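Local coordinates for peptide amidase (Stenotrophomonas maltophilia, PDB 1M22), which probably hydrolyses amide bonds, as a peptide amidase of the amidase signature family that works through a serine nucleophile, at residues A[290-295]-A[457-462]; A[415-420]-A[434-439]. All coordinates share one frame; numbering follows the deposited sequence.

Contact 1 of 2, residues A[290-295]-A[457-462]; sequences PPLIEQ and LPVGLL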
loop_
_atom_site.group_PDB
_atom_site.type_symbol
_atom_site.label_atom_id
_atom_site.label_comp_id
_atom_site.label_asym_id
_atom_site.label_seq_id
_atom_site.Cartn_x
_atom_site.Cartn_y
_atom_site.Cartn_z
ATOM N N PRO A 290 -20.942 -13.444 4.810
ATOM C CA PRO A 290 -22.249 -13.186 4.197
ATOM C C PRO A 290 -23.000 -11.928 4.646
ATOM O O PRO A 290 -23.432 -11.132 3.814
ATOM C CB PRO A 290 -23.022 -14.470 4.489
ATOM C CG PRO A 290 -21.956 -15.504 4.383
ATOM C CD PRO A 290 -20.807 -14.873 5.155
ATOM N N PRO A 291 -23.164 -11.726 5.963
ATOM C CA PRO A 291 -23.881 -10.537 6.436
ATOM C C PRO A 291 -23.214 -9.224 6.036
ATOM O O PRO A 291 -23.887 -8.246 5.700
ATOM C CB PRO A 291 -23.899 -10.721 7.953
ATOM C CG PRO A 291 -23.814 -12.210 8.125
ATOM C CD PRO A 291 -22.792 -12.595 7.091
ATOM N N LEU A 292 -21.887 -9.207 6.079
ATOM C CA LEU A 292 -21.142 -8.003 5.738
ATOM C C LEU A 292 -21.220 -7.648 4.263
ATOM O O LEU A 292 -21.516 -6.506 3.914
ATOM C CB LEU A 292 -19.675 -8.155 6.144
ATOM C CG LEU A 292 -19.406 -8.264 7.646
ATOM C CD1 LEU A 292 -17.919 -8.449 7.880
ATOM C CD2 LEU A 292 -19.915 -7.014 8.354
ATOM N N ILE A 293 -20.967 -8.617 3.392
ATOM C CA ILE A 293 -21.006 -8.329 1.967
ATOM C C ILE A 293 -22.434 -8.066 1.489
ATOM O O ILE A 293 -22.639 -7.292 0.556
ATOM C CB ILE A 293 -20.338 -9.463 1.143
ATOM C CG1 ILE A 293 -20.097 -8.986 -0.291
ATOM C CG2 ILE A 293 -21.186 -10.718 1.172
ATOM C CD1 ILE A 293 -19.135 -7.813 -0.397
ATOM N N GLU A 294 -23.421 -8.689 2.131
ATOM C CA GLU A 294 -24.816 -8.457 1.760
ATOM C C GLU A 294 -25.185 -7.020 2.112
ATOM O O GLU A 294 -25.838 -6.321 1.334
ATOM C CB GLU A 294 -25.753 -9.406 2.510
ATOM C CG GLU A 294 -25.836 -10.798 1.929
ATOM C CD GLU A 294 -26.782 -11.693 2.704
ATOM O OE1 GLU A 294 -26.573 -11.859 3.924
ATOM O OE2 GLU A 294 -27.732 -12.230 2.098
ATOM N N GLN A 295 -24.761 -6.583 3.294
ATOM C CA GLN A 295 -25.049 -5.227 3.735
ATOM C C GLN A 295 -24.363 -4.223 2.814
ATOM O O GLN A 295 -24.939 -3.191 2.476
ATOM C CB GLN A 295 -24.568 -5.019 5.170
ATOM C CG GLN A 295 -24.945 -3.666 5.746
ATOM C CD GLN A 295 -26.446 -3.441 5.768
ATOM O OE1 GLN A 295 -27.195 -4.228 6.348
ATOM N NE2 GLN A 295 -26.892 -2.361 5.135
ATOM N N LEU A 457 -12.153 -8.355 14.191
ATOM C CA LEU A 457 -11.073 -8.168 13.224
ATOM C C LEU A 457 -11.627 -7.528 11.948
ATOM O O LEU A 457 -12.629 -7.983 11.400
ATOM C CB LEU A 457 -10.419 -9.517 12.920
ATOM C CG LEU A 457 -9.808 -10.217 14.146
ATOM C CD1 LEU A 457 -9.302 -11.594 13.753
ATOM C CD2 LEU A 457 -8.676 -9.371 14.718
ATOM N N PRO A 458 -10.971 -6.464 11.458
ATOM C CA PRO A 458 -11.418 -5.763 10.248
ATOM C C PRO A 458 -11.524 -6.558 8.957
ATOM O O PRO A 458 -10.722 -7.451 8.683
ATOM C CB PRO A 458 -10.402 -4.635 10.104
ATOM C CG PRO A 458 -9.964 -4.373 11.502
ATOM C CD PRO A 458 -9.822 -5.767 12.063
ATOM N N VAL A 459 -12.518 -6.178 8.163
ATOM C CA VAL A 459 -12.773 -6.751 6.846
ATOM C C VAL A 459 -12.986 -5.557 5.915
ATOM O O VAL A 459 -13.588 -4.555 6.309
ATOM C CB VAL A 459 -14.042 -7.632 6.831
ATOM C CG1 VAL A 459 -14.344 -8.088 5.412
ATOM C CG2 VAL A 459 -13.847 -8.835 7.737
ATOM N N GLY A 460 -12.482 -5.660 4.691
ATOM C CA GLY A 460 -12.632 -4.566 3.749
ATOM C C GLY A 460 -13.379 -4.913 2.479
ATOM O O GLY A 460 -13.525 -6.085 2.119
ATOM N N LEU A 461 -13.878 -3.873 1.819
ATOM C CA LEU A 461 -14.586 -4.002 0.550
ATOM C C LEU A 461 -13.627 -3.507 -0.533
ATOM O O LEU A 461 -13.161 -2.357 -0.501
ATOM C CB LEU A 461 -15.854 -3.146 0.549
ATOM C CG LEU A 461 -16.677 -3.184 -0.741
ATOM C CD1 LEU A 461 -17.221 -4.588 -0.968
ATOM C CD2 LEU A 461 -17.812 -2.178 -0.643
ATOM N N LEU A 462 -13.330 -4.385 -1.482
ATOM C CA LEU A 462 -12.410 -4.077 -2.570
ATOM C C LEU A 462 -13.113 -3.565 -3.817
ATOM O O LEU A 462 -14.145 -4.103 -4.220
ATOM C CB LEU A 462 -11.623 -5.334 -2.940
ATOM C CG LEU A 462 -10.617 -5.216 -4.084
ATOM C CD1 LEU A 462 -9.391 -4.465 -3.609
ATOM C CD2 LEU A 462 -10.231 -6.608 -4.564
#
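Helix 289-302 covers one face of the large mixed sheet of the amidase fold, and here L292 and I293 of its first turns meet V459 and L461 of strand 457-464. The sheet has eleven strands and carries helices on both faces. The contact is two apolar side-chain pairs, one per helix residue. CD1 of L292 reaches the isopropyl group of V459 and lies 4.1 Å from its CG2. CB of V459 is equally near, so the methyl rests against the side of the branch. The two side chains meet at a slant. In V459, CG2 sits beside the backbone N and anti to the carbonyl carbon (chi1 174° for CG1), and this is the methyl that meets L292. The second pair is closer. CD1 of I293 stands 3.8 Å from CD1 of L461, and these side chains cross at about a right angle. Neither CB of this pair points straight at the other segment. The ends of the two side chains close the distance. In I293, CG1 is anti to the backbone N (chi1 -167°), and with chi2 at 63° its CD1 ends up against CD1 of L461. The backbones stay well apart: CA of I293 is 7.9 Å from CA of L461. Strand 446-454 takes part as well, since L292 also touches M451 and I454, and L461 touches M451. Only 111 Å² is buried between the two segments. All the touching atoms are carbon, so the helix is held to the strand here by van der Waals and hydrophobic contact, without directional bonds.

Contact 2 of 2, residues A[415-420]-A[434-439]; sequences APTTGV and ESYSAA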
loop_
_atom_site.group_PDB
_atom_site.type_symbol
_atom_site.label_atom_id
_atom_site.label_comp_id
_atom_site.label_asym_id
_atom_site.label_seq_id
_atom_site.Cartn_x
_atom_site.Cartn_y
_atom_site.Cartn_z
ATOM N N ALA A 415 -15.690 -6.854 -4.189
ATOM C CA ALA A 415 -15.655 -8.128 -3.489
ATOM C C ALA A 415 -14.990 -7.912 -2.148
ATOM O O ALA A 415 -14.386 -6.868 -1.909
ATOM C CB ALA A 415 -14.837 -9.135 -4.293
ATOM N N PRO A 416 -15.125 -8.882 -1.232
ATOM C CA PRO A 416 -14.459 -8.695 0.059
ATOM C C PRO A 416 -12.981 -8.726 -0.335
ATOM O O PRO A 416 -12.601 -9.473 -1.238
ATOM C CB PRO A 416 -14.853 -9.947 0.840
ATOM C CG PRO A 416 -16.166 -10.341 0.233
ATOM C CD PRO A 416 -15.940 -10.107 -1.242
ATOM N N THR A 417 -12.146 -7.926 0.316
ATOM C CA THR A 417 -10.729 -7.896 -0.031
ATOM C C THR A 417 -10.012 -9.201 0.302
ATOM O O THR A 417 -9.275 -9.751 -0.520
ATOM C CB THR A 417 -10.033 -6.729 0.685
ATOM O OG1 THR A 417 -10.740 -5.520 0.386
ATOM C CG2 THR A 417 -8.584 -6.596 0.228
ATOM N N THR A 418 -10.239 -9.691 1.514
ATOM C CA THR A 418 -9.614 -10.922 1.977
ATOM C C THR A 418 -10.337 -11.356 3.249
ATOM O O THR A 418 -11.400 -10.827 3.569
ATOM C CB THR A 418 -8.102 -10.690 2.257
ATOM O OG1 THR A 418 -7.481 -11.928 2.622
ATOM C CG2 THR A 418 -7.903 -9.669 3.379
ATOM N N GLY A 419 -9.777 -12.331 3.959
ATOM C CA GLY A 419 -10.386 -12.785 5.199
ATOM C C GLY A 419 -9.862 -11.939 6.344
ATOM O O GLY A 419 -9.397 -10.819 6.125
ATOM N N VAL A 420 -9.927 -12.457 7.568
ATOM C CA VAL A 420 -9.440 -11.702 8.717
ATOM C C VAL A 420 -8.048 -12.142 9.144
ATOM O O VAL A 420 -7.545 -13.178 8.712
ATOM C CB VAL A 420 -10.385 -11.834 9.928
ATOM C CG1 VAL A 420 -11.749 -11.267 9.578
ATOM C CG2 VAL A 420 -10.495 -13.290 10.352
ATOM N N GLU A 434 -9.846 -14.885 -3.191
ATOM C CA GLU A 434 -9.436 -13.482 -3.285
ATOM C C GLU A 434 -9.416 -13.060 -4.750
ATOM O O GLU A 434 -9.168 -13.883 -5.633
ATOM C CB GLU A 434 -8.054 -13.280 -2.662
ATOM C CG GLU A 434 -7.980 -13.666 -1.194
ATOM C CD GLU A 434 -6.578 -13.544 -0.630
ATOM O OE1 GLU A 434 -5.647 -14.118 -1.234
ATOM O OE2 GLU A 434 -6.406 -12.883 0.415
ATOM N N SER A 435 -9.665 -11.777 -5.004
ATOM C CA SER A 435 -9.702 -11.259 -6.368
ATOM C C SER A 435 -8.725 -10.125 -6.679
ATOM O O SER A 435 -8.546 -9.775 -7.849
ATOM C CB SER A 435 -11.119 -10.776 -6.696
ATOM O OG SER A 435 -12.062 -11.834 -6.626
ATOM N N TYR A 436 -8.092 -9.553 -5.655
ATOM C CA TYR A 436 -7.174 -8.433 -5.870
ATOM C C TYR A 436 -5.977 -8.725 -6.773
ATOM O O TYR A 436 -5.369 -7.801 -7.314
ATOM C CB TYR A 436 -6.687 -7.871 -4.526
ATOM C CG TYR A 436 -5.957 -8.864 -3.651
ATOM C CD1 TYR A 436 -4.667 -9.291 -3.969
ATOM C CD2 TYR A 436 -6.562 -9.388 -2.509
ATOM C CE1 TYR A 436 -3.999 -10.218 -3.170
ATOM C CE2 TYR A 436 -5.904 -10.313 -1.705
ATOM C CZ TYR A 436 -4.625 -10.724 -2.042
ATOM O OH TYR A 436 -3.978 -11.652 -1.257
ATOM N N SER A 437 -5.639 -9.997 -6.946
ATOM C CA SER A 437 -4.513 -10.348 -7.799
ATOM C C SER A 437 -4.754 -9.902 -9.239
ATOM O O SER A 437 -3.814 -9.567 -9.957
ATOM C CB SER A 437 -4.268 -11.858 -7.769
ATOM O OG SER A 437 -3.178 -12.211 -8.608
ATOM N N ALA A 438 -6.014 -9.899 -9.661
ATOM C CA ALA A 438 -6.347 -9.492 -11.021
ATOM C C ALA A 438 -5.872 -8.066 -11.291
ATOM O O ALA A 438 -5.247 -7.795 -12.313
ATOM C CB ALA A 438 -7.852 -9.597 -11.251
ATOM N N ALA A 439 -6.168 -7.151 -10.375
ATOM C CA ALA A 439 -5.750 -5.768 -10.558
ATOM C C ALA A 439 -4.230 -5.645 -10.511
ATOM O O ALA A 439 -3.630 -4.914 -11.300
ATOM C CB ALA A 439 -6.385 -4.880 -9.490
HETATM O O HOH W 1 -10.438 -10.076 -2.924
#
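The backbones of 415-420 and 434-439 come nearest at T418 and E434, whose CA atoms are 5.9 Å apart. T418 OG1 donates a short hydrogen bond to E434 OE2, at 2.6 Å. The bond uses the anti lone pair of OE2, the one facing away from OE1. The two side chains lie alongside each other and point the same way. T418 OG1 is anti to the backbone N (chi1 -176°), which directs it to the carboxylate. Next to this pair, the Y436 ring turns its edge to T417 O. The oxygen lies in the ring plane, 3.4 Å from CD2. Segment 415-420 runs from the last residues of strand 412-416 into a loop, and 434-439 runs from a loop into helix 436-442. The side chain of Y436 is about 8 Å from that of the nucleophile S189. One water joins the two backbones. It donates to P416 O at 2.8 Å and to T417 O at 2.7 Å, and accepts from S435 N at 2.8 Å. T417 OG1 is hydrogen-bonded to T448 OG1. T418 also packs on C192 and I196 of helix 191-196, and Y436 on V191 of the same helix.

The centres of contacts 1 and 2 are about 11 Å apart. Along the chain the order is 290-295, 415-420, 434-439, 457-462, so both segments of contact 2 fall between those of contact 1. Strands 412-416 and 457-464 are antiparallel neighbours in the large sheet and join the two contacts directly. L462 N is 2.7 Å from A415 O, and T417 N is 2.9 Å from G460 O, both probable hydrogen bonds. The sheet thus connects the helix-covered region at contact 1 with the loop at contact 2, which lies nearer the active-site serines.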